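PDB 1ANV: E2A dna-binding protein from Human adenovirus 5, which binds single-stranded DNA and supports elongation in viral strand-displacement replication, multimerising to unwind the template without ATP and also enhancing initiation. Local coordinates for residues R16-K21 and S312-N317; N64-T69 and C294-S299; N249-D254 and A265-P270. All blocks are in the same frame, centred on the assembly; numbering follows the deposited sequence.

Contact 1 (R16-K21 and S312-N317); sequences RALMDK and SLWSEN
Lys21, at the last turn of helix 7-21, reaches across to Asn317, and its NZ donates to Asn317 OD1 at 2.6 Å. The ammonium comes in above the plane of the amide, 63° out of it, and so misses the lone pairs. The lysine chain crosses the amide obliquely: with CG anti to the backbone N (chi1 162°), the tail runs out over the oxygen, and CE passes 3.3 Å from OD1.

Beneath this polar pair Leu18 supplies the apolar part. Its CD2 methyl sits 3.7 Å from Asn317 CG and faces CD1 of Leu313, while its other branch, CD1, approaches Trp314 CZ3 at 4.4 Å, obliquely to the indole.

A second shell fixes these groups. Asn317 ND2 turns back to donate to Leu313 O, one turn earlier, and also bonds to Tyr22 OH; these two partners on the nitrogen help set the rotation of the amide, whose oxygen takes the lysine. Trp314 is held by NE1 on the carbonyl of Glu320, by a stack with Phe318 and by an edge-to-face contact with Phe82; Leu75 of helix 64-83 touches both Leu18 and Trp314. The carbonyl end of helix 7-21 would probably favour the positive charge of Lys21. With an apolar floor and a polar rim, the C-terminal turn of helix 7-21 packs on the end of helix 300-315 and the residues just after it, joining that helix to the N-terminal all-alpha bundle.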
loop_
_atom_site.group_PDB
_atom_site.type_symbol
_atom_site.label_atom_id
_atom_site.label_comp_id
_atom_site.label_asym_id
_atom_site.label_seq_id
_atom_site.Cartn_x
_atom_site.Cartn_y
_atom_site.Cartn_z
ATOM N N ARG A 16 -16.170 15.360 16.970
ATOM C CA ARG A 16 -17.448 16.060 16.890
ATOM C C ARG A 16 -17.392 17.424 16.230
ATOM O O ARG A 16 -18.282 17.804 15.463
ATOM C CB ARG A 16 -18.151 16.114 18.225
ATOM C CG ARG A 16 -19.564 15.584 18.114
ATOM C CD ARG A 16 -19.811 14.446 19.084
ATOM N NE ARG A 16 -19.584 14.852 20.459
ATOM C CZ ARG A 16 -19.993 14.121 21.478
ATOM N NH1 ARG A 16 -20.640 12.972 21.272
ATOM N NH2 ARG A 16 -19.756 14.552 22.718
ATOM N N ALA A 17 -16.321 18.147 16.522
ATOM C CA ALA A 17 -16.119 19.443 15.924
ATOM C C ALA A 17 -16.015 19.247 14.413
ATOM O O ALA A 17 -16.827 19.729 13.623
ATOM C CB ALA A 17 -14.847 20.053 16.481
ATOM N N LEU A 18 -15.013 18.496 14.013
ATOM C CA LEU A 18 -14.845 18.225 12.599
ATOM C C LEU A 18 -16.171 17.832 11.953
ATOM O O LEU A 18 -16.555 18.286 10.880
ATOM C CB LEU A 18 -13.832 17.081 12.383
ATOM C CG LEU A 18 -12.401 17.504 12.674
ATOM C CD1 LEU A 18 -11.482 16.288 12.747
ATOM C CD2 LEU A 18 -11.926 18.476 11.598
ATOM N N MET A 19 -16.877 16.948 12.614
ATOM C CA MET A 19 -18.128 16.470 12.074
ATOM C C MET A 19 -19.204 17.524 11.883
ATOM O O MET A 19 -19.887 17.562 10.859
ATOM C CB MET A 19 -18.663 15.242 12.830
ATOM C CG MET A 19 -17.989 13.942 12.425
ATOM S SD MET A 19 -18.598 12.560 13.404
ATOM C CE MET A 19 -18.773 13.367 15.017
ATOM N N ASP A 20 -19.402 18.371 12.872
ATOM C CA ASP A 20 -20.440 19.365 12.699
ATOM C C ASP A 20 -20.000 20.410 11.691
ATOM O O ASP A 20 -20.781 20.904 10.875
ATOM C CB ASP A 20 -20.887 20.029 14.014
ATOM C CG ASP A 20 -21.185 19.100 15.159
ATOM O OD1 ASP A 20 -22.051 18.236 15.149
ATOM O OD2 ASP A 20 -20.431 19.373 16.191
ATOM N N LYS A 21 -18.726 20.747 11.763
ATOM C CA LYS A 21 -18.172 21.750 10.879
ATOM C C LYS A 21 -18.248 21.354 9.425
ATOM O O LYS A 21 -18.407 22.187 8.557
ATOM C CB LYS A 21 -16.750 22.079 11.267
ATOM C CG LYS A 21 -15.952 22.781 10.183
ATOM C CD LYS A 21 -14.806 23.563 10.814
ATOM C CE LYS A 21 -13.992 24.398 9.841
ATOM N NZ LYS A 21 -12.573 24.524 10.236
ATOM N N SER A 312 -2.889 18.913 6.718
ATOM C CA SER A 312 -3.419 20.244 6.475
ATOM C C SER A 312 -4.828 20.367 7.041
ATOM O O SER A 312 -5.112 21.284 7.803
ATOM C CB SER A 312 -3.323 20.717 5.025
ATOM O OG SER A 312 -4.005 19.818 4.166
ATOM N N LEU A 313 -5.721 19.443 6.680
ATOM C CA LEU A 313 -7.073 19.511 7.217
ATOM C C LEU A 313 -7.040 19.716 8.736
ATOM O O LEU A 313 -7.702 20.607 9.269
ATOM C CB LEU A 313 -7.925 18.288 6.822
ATOM C CG LEU A 313 -9.067 18.033 7.783
ATOM C CD1 LEU A 313 -10.129 19.112 7.594
ATOM C CD2 LEU A 313 -9.654 16.659 7.524
ATOM N N TRP A 314 -6.236 18.893 9.426
ATOM C CA TRP A 314 -6.066 18.972 10.869
ATOM C C TRP A 314 -5.619 20.360 11.298
ATOM O O TRP A 314 -6.184 20.950 12.208
ATOM C CB TRP A 314 -5.063 17.929 11.394
ATOM C CG TRP A 314 -4.969 17.885 12.891
ATOM C CD1 TRP A 314 -4.037 18.503 13.659
ATOM C CD2 TRP A 314 -5.818 17.172 13.799
ATOM N NE1 TRP A 314 -4.252 18.241 14.992
ATOM C CE2 TRP A 314 -5.338 17.414 15.107
ATOM C CE3 TRP A 314 -6.936 16.357 13.631
ATOM C CZ2 TRP A 314 -5.954 16.859 16.229
ATOM C CZ3 TRP A 314 -7.550 15.822 14.745
ATOM C CH2 TRP A 314 -7.067 16.075 16.029
ATOM N N SER A 315 -4.605 20.884 10.623
ATOM C CA SER A 315 -4.081 22.207 10.926
ATOM C C SER A 315 -5.058 23.354 10.668
ATOM O O SER A 315 -4.976 24.418 11.283
ATOM C CB SER A 315 -2.734 22.437 10.279
ATOM O OG SER A 315 -1.884 21.376 10.670
ATOM N N GLU A 316 -6.000 23.143 9.765
ATOM C CA GLU A 316 -6.974 24.169 9.469
ATOM C C GLU A 316 -8.074 24.155 10.517
ATOM O O GLU A 316 -8.940 25.028 10.530
ATOM C CB GLU A 316 -7.583 24.012 8.049
ATOM C CG GLU A 316 -6.558 23.969 6.887
ATOM C CD GLU A 316 -7.195 24.034 5.517
ATOM O OE1 GLU A 316 -8.440 23.623 5.566
ATOM O OE2 GLU A 316 -6.613 24.400 4.481
ATOM N N ASN A 317 -8.032 23.150 11.390
ATOM C CA ASN A 317 -9.043 22.978 12.422
ATOM C C ASN A 317 -8.522 22.925 13.855
ATOM O O ASN A 317 -9.213 23.335 14.792
ATOM C CB ASN A 317 -9.939 21.771 12.117
ATOM C CG ASN A 317 -10.639 21.873 10.774
ATOM O OD1 ASN A 317 -11.860 22.077 10.701
ATOM N ND2 ASN A 317 -9.873 21.712 9.702
#

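Contact 2 (N64-T69 and C294-S299); sequences NKTFVT and CDFKIS. With ZN (zinc ion), chain C; IUM (uranyl (VI) ion), chain D.
Lys297 O lies against Thr66, and hydroxyls converge on it: Thr66 OG1 at 3.3 Å makes a weak bond whose proton may go to another acceptor, and Ser63 OG adds a second weak one. Thr66 OG1 has its stronger partner in that same Ser63 OG, just ahead of the helix. The contact sets the first turns of helix 64-83, from the all-alpha part, against the segment running from a four-cysteine zinc site into strand 298-299, an outer strand of a three-stranded antiparallel sheet.

The methyl of Thr66 does the apolar work. Lying anti to the backbone N, CG2 sits over one face of the Phe296 ring, a CH-pi contact 3.8 Å from the centroid and 20° off the normal, shifted toward the rim. The same methyl touches Ile298 CB at 3.8 Å, so it is wedged between ring and strand. Next to it, Ile298 CD1 meets Phe67 CD1 at 3.8 Å, the two side chains crossing at about a right angle, and Phe67 continues onto Ala306 and Met309 of helix 300-315.

Phe296 also packs on Cys223, which ties the helix contact to the metal site. Asp295 turns outward and carries the uranyl ion on OD1, while Lys65 NZ forms a salt bridge with Glu224. Cys294 SG binds the zinc ion at 2.3 Å, together with Cys223, Cys225 and Cys277.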
loop_
_atom_site.group_PDB
_atom_site.type_symbol
_atom_site.label_atom_id
_atom_site.label_comp_id
_atom_site.label_asym_id
_atom_site.label_seq_id
_atom_site.Cartn_x
_atom_site.Cartn_y
_atom_site.Cartn_z
ATOM N N ASN A 64 -11.148 6.743 -5.735
ATOM C CA ASN A 64 -11.554 7.725 -4.745
ATOM C C ASN A 64 -11.874 7.102 -3.392
ATOM O O ASN A 64 -11.510 7.628 -2.350
ATOM C CB ASN A 64 -12.764 8.532 -5.215
ATOM C CG ASN A 64 -12.385 9.544 -6.253
ATOM O OD1 ASN A 64 -12.890 9.496 -7.380
ATOM N ND2 ASN A 64 -11.478 10.437 -5.878
ATOM N N LYS A 65 -12.590 5.986 -3.414
ATOM C CA LYS A 65 -12.965 5.330 -2.193
ATOM C C LYS A 65 -11.718 5.116 -1.372
ATOM O O LYS A 65 -11.627 5.483 -0.205
ATOM C CB LYS A 65 -13.714 4.021 -2.486
ATOM C CG LYS A 65 -13.875 3.015 -1.338
ATOM C CD LYS A 65 -14.624 1.726 -1.747
ATOM C CE LYS A 65 -13.896 0.398 -1.481
ATOM N NZ LYS A 65 -14.497 -0.793 -2.131
ATOM N N THR A 66 -10.735 4.551 -2.030
ATOM C CA THR A 66 -9.495 4.235 -1.375
ATOM C C THR A 66 -8.795 5.408 -0.734
ATOM O O THR A 66 -8.290 5.297 0.378
ATOM C CB THR A 66 -8.531 3.490 -2.304
ATOM O OG1 THR A 66 -9.191 2.420 -2.932
ATOM C CG2 THR A 66 -7.407 2.932 -1.453
ATOM N N PHE A 67 -8.745 6.503 -1.469
ATOM C CA PHE A 67 -8.075 7.712 -1.056
ATOM C C PHE A 67 -8.725 8.353 0.167
ATOM O O PHE A 67 -8.109 8.670 1.196
ATOM C CB PHE A 67 -7.960 8.671 -2.260
ATOM C CG PHE A 67 -7.035 9.834 -2.025
ATOM C CD1 PHE A 67 -5.662 9.691 -2.208
ATOM C CD2 PHE A 67 -7.526 11.077 -1.630
ATOM C CE1 PHE A 67 -4.793 10.761 -1.996
ATOM C CE2 PHE A 67 -6.675 12.161 -1.414
ATOM C CZ PHE A 67 -5.302 11.999 -1.602
ATOM N N VAL A 68 -10.012 8.542 0.029
ATOM C CA VAL A 68 -10.793 9.096 1.090
ATOM C C VAL A 68 -10.652 8.152 2.280
ATOM O O VAL A 68 -10.288 8.539 3.379
ATOM C CB VAL A 68 -12.231 9.207 0.593
ATOM C CG1 VAL A 68 -13.222 8.974 1.719
ATOM C CG2 VAL A 68 -12.456 10.563 -0.069
ATOM N N THR A 69 -10.902 6.879 2.038
ATOM C CA THR A 69 -10.782 5.886 3.079
ATOM C C THR A 69 -9.476 6.008 3.836
ATOM O O THR A 69 -9.467 6.077 5.075
ATOM C CB THR A 69 -10.914 4.506 2.474
ATOM O OG1 THR A 69 -12.255 4.394 2.035
ATOM C CG2 THR A 69 -10.583 3.470 3.535
ATOM N N CYS A 294 -10.796 -7.446 -3.051
ATOM C CA CYS A 294 -11.401 -6.140 -2.983
ATOM C C CYS A 294 -10.887 -5.279 -4.104
ATOM O O CYS A 294 -9.965 -5.693 -4.809
ATOM C CB CYS A 294 -11.291 -5.456 -1.613
ATOM S SG CYS A 294 -9.594 -5.028 -1.156
ATOM N N ASP A 295 -11.494 -4.102 -4.261
ATOM C CA ASP A 295 -11.106 -3.176 -5.309
ATOM C C ASP A 295 -10.192 -2.044 -4.809
ATOM O O ASP A 295 -10.208 -0.911 -5.315
ATOM C CB ASP A 295 -12.314 -2.717 -6.166
ATOM C CG ASP A 295 -12.308 -3.278 -7.559
ATOM O OD1 ASP A 295 -12.831 -4.343 -7.871
ATOM O OD2 ASP A 295 -11.680 -2.515 -8.412
ATOM N N PHE A 296 -9.374 -2.387 -3.812
ATOM C CA PHE A 296 -8.408 -1.469 -3.216
ATOM C C PHE A 296 -7.306 -1.106 -4.200
ATOM O O PHE A 296 -6.637 -1.973 -4.772
ATOM C CB PHE A 296 -7.785 -2.115 -1.978
ATOM C CG PHE A 296 -6.896 -1.234 -1.139
ATOM C CD1 PHE A 296 -5.530 -1.154 -1.392
ATOM C CD2 PHE A 296 -7.411 -0.537 -0.041
ATOM C CE1 PHE A 296 -4.702 -0.387 -0.573
ATOM C CE2 PHE A 296 -6.597 0.233 0.792
ATOM C CZ PHE A 296 -5.234 0.311 0.512
ATOM N N LYS A 297 -7.124 0.197 -4.400
ATOM C CA LYS A 297 -6.127 0.692 -5.336
ATOM C C LYS A 297 -5.723 2.099 -4.973
ATOM O O LYS A 297 -6.573 2.973 -4.853
ATOM C CB LYS A 297 -6.670 0.666 -6.748
ATOM C CG LYS A 297 -5.653 1.016 -7.806
ATOM C CD LYS A 297 -6.137 0.667 -9.210
ATOM C CE LYS A 297 -5.343 1.354 -10.314
ATOM N NZ LYS A 297 -6.091 1.503 -11.575
ATOM N N ILE A 298 -4.421 2.284 -4.784
ATOM C CA ILE A 298 -3.809 3.554 -4.428
ATOM C C ILE A 298 -2.312 3.519 -4.724
ATOM O O ILE A 298 -1.614 2.552 -4.422
ATOM C CB ILE A 298 -4.058 3.986 -2.974
ATOM C CG1 ILE A 298 -3.364 5.312 -2.721
ATOM C CG2 ILE A 298 -3.459 2.973 -2.004
ATOM C CD1 ILE A 298 -4.100 6.223 -1.746
ATOM N N SER A 299 -1.816 4.575 -5.347
ATOM C CA SER A 299 -0.406 4.647 -5.685
ATOM C C SER A 299 0.382 5.159 -4.500
ATOM O O SER A 299 -0.174 5.767 -3.592
ATOM C CB SER A 299 -0.182 5.539 -6.888
ATOM O OG SER A 299 -0.416 6.869 -6.489
HETATM ZN ZN ZN C . -8.558 -6.937 -0.387
HETATM U U IUM D . -13.616 -6.087 -7.538
#

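Contact 3 (N249-D254 and A265-P270); sequences NAEDLD and ASVHHP
As modelled, the aliphatic part of Glu251, a poorly ordered residue, lies against Val267 at the protein surface and makes the main apolar contact. With CG anti to the backbone N (chi1 164°), the glutamate chain leaves its short helix toward the end of helix 261-268 and crosses the valine obliquely, CG lying 4.0 Å from Val267 CG2. The forked valine uses both branches: CG2 takes Glu251, and CG1 faces Asp254 O at 4.2 Å, where the loop leads on to Ala255, another neighbour of the valine.

Polar contacts are less certain. The carboxylate of Glu251 sits against the carbonyl of Ser266 and near the ring of Pro270, but its oxygens are modelled too close to both residues, so their exact placement, and with it the approach to the proline, is doubtful.

Both segments belong to the connection between strands 242-246 and 271-275, antiparallel neighbours in the three-stranded sheet. The link goes out through helix 248-251, round an exposed loop and back along helix 261-268, and this contact draws its outgoing and returning arms together.

Backbone bonds shape the two arms. Leu253 N to Ala250 O, 3.2 Å, rounds off the first helix before the loop. His269 N reaches back weakly to Ala265 O at 2.9 Å, and His269 is the first residue to leave helical geometry. Pro270 then bonds through its backbone to Leu247 and Ser248, bringing the returning chain beside the outgoing one.

Helix 189-206 also packs here: Ser266 OG bonds to Gln198 NE2, and His269, just after the helix, packs on Val194 and Lys197.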
loop_
_atom_site.group_PDB
_atom_site.type_symbol
_atom_site.label_atom_id
_atom_site.label_comp_id
_atom_site.label_asym_id
_atom_site.label_seq_id
_atom_site.Cartn_x
_atom_site.Cartn_y
_atom_site.Cartn_z
ATOM N N ASN A 249 4.221 5.181 -21.067
ATOM C CA ASN A 249 3.180 5.060 -22.060
ATOM C C ASN A 249 2.891 6.378 -22.771
ATOM O O ASN A 249 3.217 6.563 -23.945
ATOM C CB ASN A 249 1.904 4.429 -21.465
ATOM C CG ASN A 249 1.489 5.051 -20.147
ATOM O OD1 ASN A 249 1.327 6.282 -20.043
ATOM N ND2 ASN A 249 1.297 4.209 -19.140
ATOM N N ALA A 250 2.279 7.302 -22.050
ATOM C CA ALA A 250 1.952 8.580 -22.626
ATOM C C ALA A 250 2.861 9.704 -22.126
ATOM O O ALA A 250 3.099 10.687 -22.813
ATOM C CB ALA A 250 0.466 8.879 -22.424
ATOM N N GLU A 251 3.391 9.540 -20.928
ATOM C CA GLU A 251 4.256 10.530 -20.290
ATOM C C GLU A 251 5.586 10.864 -20.961
ATOM O O GLU A 251 6.117 11.958 -20.774
ATOM C CB GLU A 251 4.377 10.361 -18.755
ATOM C CG GLU A 251 5.556 11.109 -18.106
ATOM C CD GLU A 251 6.374 10.288 -17.124
ATOM O OE1 GLU A 251 6.111 10.198 -15.936
ATOM O OE2 GLU A 251 7.412 9.710 -17.676
ATOM N N ASP A 252 6.139 9.948 -21.739
ATOM C CA ASP A 252 7.399 10.239 -22.403
ATOM C C ASP A 252 7.214 11.210 -23.565
ATOM O O ASP A 252 8.145 11.513 -24.303
ATOM C CB ASP A 252 8.099 8.951 -22.881
ATOM C CG ASP A 252 7.190 8.064 -23.693
ATOM O OD1 ASP A 252 6.155 7.596 -23.248
ATOM O OD2 ASP A 252 7.611 7.858 -24.920
ATOM N N LEU A 253 5.993 11.698 -23.715
ATOM C CA LEU A 253 5.664 12.602 -24.790
ATOM C C LEU A 253 5.636 14.039 -24.324
ATOM O O LEU A 253 4.658 14.756 -24.519
ATOM C CB LEU A 253 4.367 12.161 -25.492
ATOM C CG LEU A 253 4.597 10.917 -26.359
ATOM C CD1 LEU A 253 4.576 9.661 -25.511
ATOM C CD2 LEU A 253 3.531 10.763 -27.415
ATOM N N ASP A 254 6.738 14.422 -23.674
ATOM C CA ASP A 254 6.956 15.744 -23.107
ATOM C C ASP A 254 8.116 15.667 -22.133
ATOM O O ASP A 254 8.247 14.625 -21.484
ATOM C CB ASP A 254 5.689 16.193 -22.353
ATOM C CG ASP A 254 5.217 15.234 -21.271
ATOM O OD1 ASP A 254 4.681 14.131 -21.717
ATOM O OD2 ASP A 254 5.278 15.492 -20.091
ATOM N N ALA A 265 10.033 14.097 -11.198
ATOM C CA ALA A 265 10.201 12.758 -10.654
ATOM C C ALA A 265 9.565 11.660 -11.496
ATOM O O ALA A 265 10.222 10.693 -11.894
ATOM C CB ALA A 265 9.787 12.647 -9.194
ATOM N N SER A 266 8.270 11.795 -11.752
ATOM C CA SER A 266 7.599 10.785 -12.532
ATOM C C SER A 266 8.126 10.804 -13.951
ATOM O O SER A 266 8.129 9.778 -14.655
ATOM C CB SER A 266 6.088 10.843 -12.440
ATOM O OG SER A 266 5.671 11.551 -11.281
ATOM N N VAL A 267 8.609 11.986 -14.352
ATOM C CA VAL A 267 9.166 12.121 -15.685
ATOM C C VAL A 267 10.545 11.477 -15.805
ATOM O O VAL A 267 10.861 10.813 -16.779
ATOM C CB VAL A 267 9.082 13.530 -16.224
ATOM C CG1 VAL A 267 9.651 13.573 -17.637
ATOM C CG2 VAL A 267 7.616 13.953 -16.221
ATOM N N HIS A 268 11.371 11.620 -14.794
ATOM C CA HIS A 268 12.647 10.981 -14.874
ATOM C C HIS A 268 12.481 9.509 -14.598
ATOM O O HIS A 268 13.396 8.720 -14.831
ATOM C CB HIS A 268 13.614 11.550 -13.831
ATOM C CG HIS A 268 13.867 13.006 -14.012
ATOM N ND1 HIS A 268 13.808 13.602 -15.265
ATOM C CD2 HIS A 268 14.174 13.959 -13.092
ATOM C CE1 HIS A 268 14.083 14.891 -15.081
ATOM N NE2 HIS A 268 14.311 15.133 -13.793
ATOM N N HIS A 269 11.303 9.164 -14.073
ATOM C CA HIS A 269 10.980 7.797 -13.690
ATOM C C HIS A 269 9.531 7.465 -13.931
ATOM O O HIS A 269 8.747 7.393 -12.981
ATOM C CB HIS A 269 11.295 7.598 -12.196
ATOM C CG HIS A 269 12.647 8.117 -11.814
ATOM N ND1 HIS A 269 13.822 7.565 -12.334
ATOM C CD2 HIS A 269 12.997 9.136 -10.983
ATOM C CE1 HIS A 269 14.831 8.251 -11.812
ATOM N NE2 HIS A 269 14.375 9.202 -10.997
ATOM N N PRO A 270 9.215 7.276 -15.211
ATOM C CA PRO A 270 7.881 6.976 -15.695
ATOM C C PRO A 270 7.335 5.632 -15.248
ATOM O O PRO A 270 7.029 4.745 -16.059
ATOM C CB PRO A 270 7.944 7.005 -17.213
ATOM C CG PRO A 270 9.412 7.063 -17.586
ATOM C CD PRO A 270 10.201 7.324 -16.312
#

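From the N terminus, helix 7-21 opens the widest loop, which contact 1 closes only when the chain reaches the end of helix 300-315. Within that span, helix 64-83 opens a second loop, closed by contact 2 at strand 298-299; that strand leads straight into helix 300-315, so contacts 1 and 2 hold two ends of one strand-helix unit against the all-alpha part, their centres 22 Å apart. Contact 3, the innermost, joins 249-254 to 265-270 across just ten residues. The three loops are thus concentric and none cross. Contact 3 stays within the zinc-binding part, in the connection between strands 242-246 and 271-275, its centre 37 Å from that of contact 1.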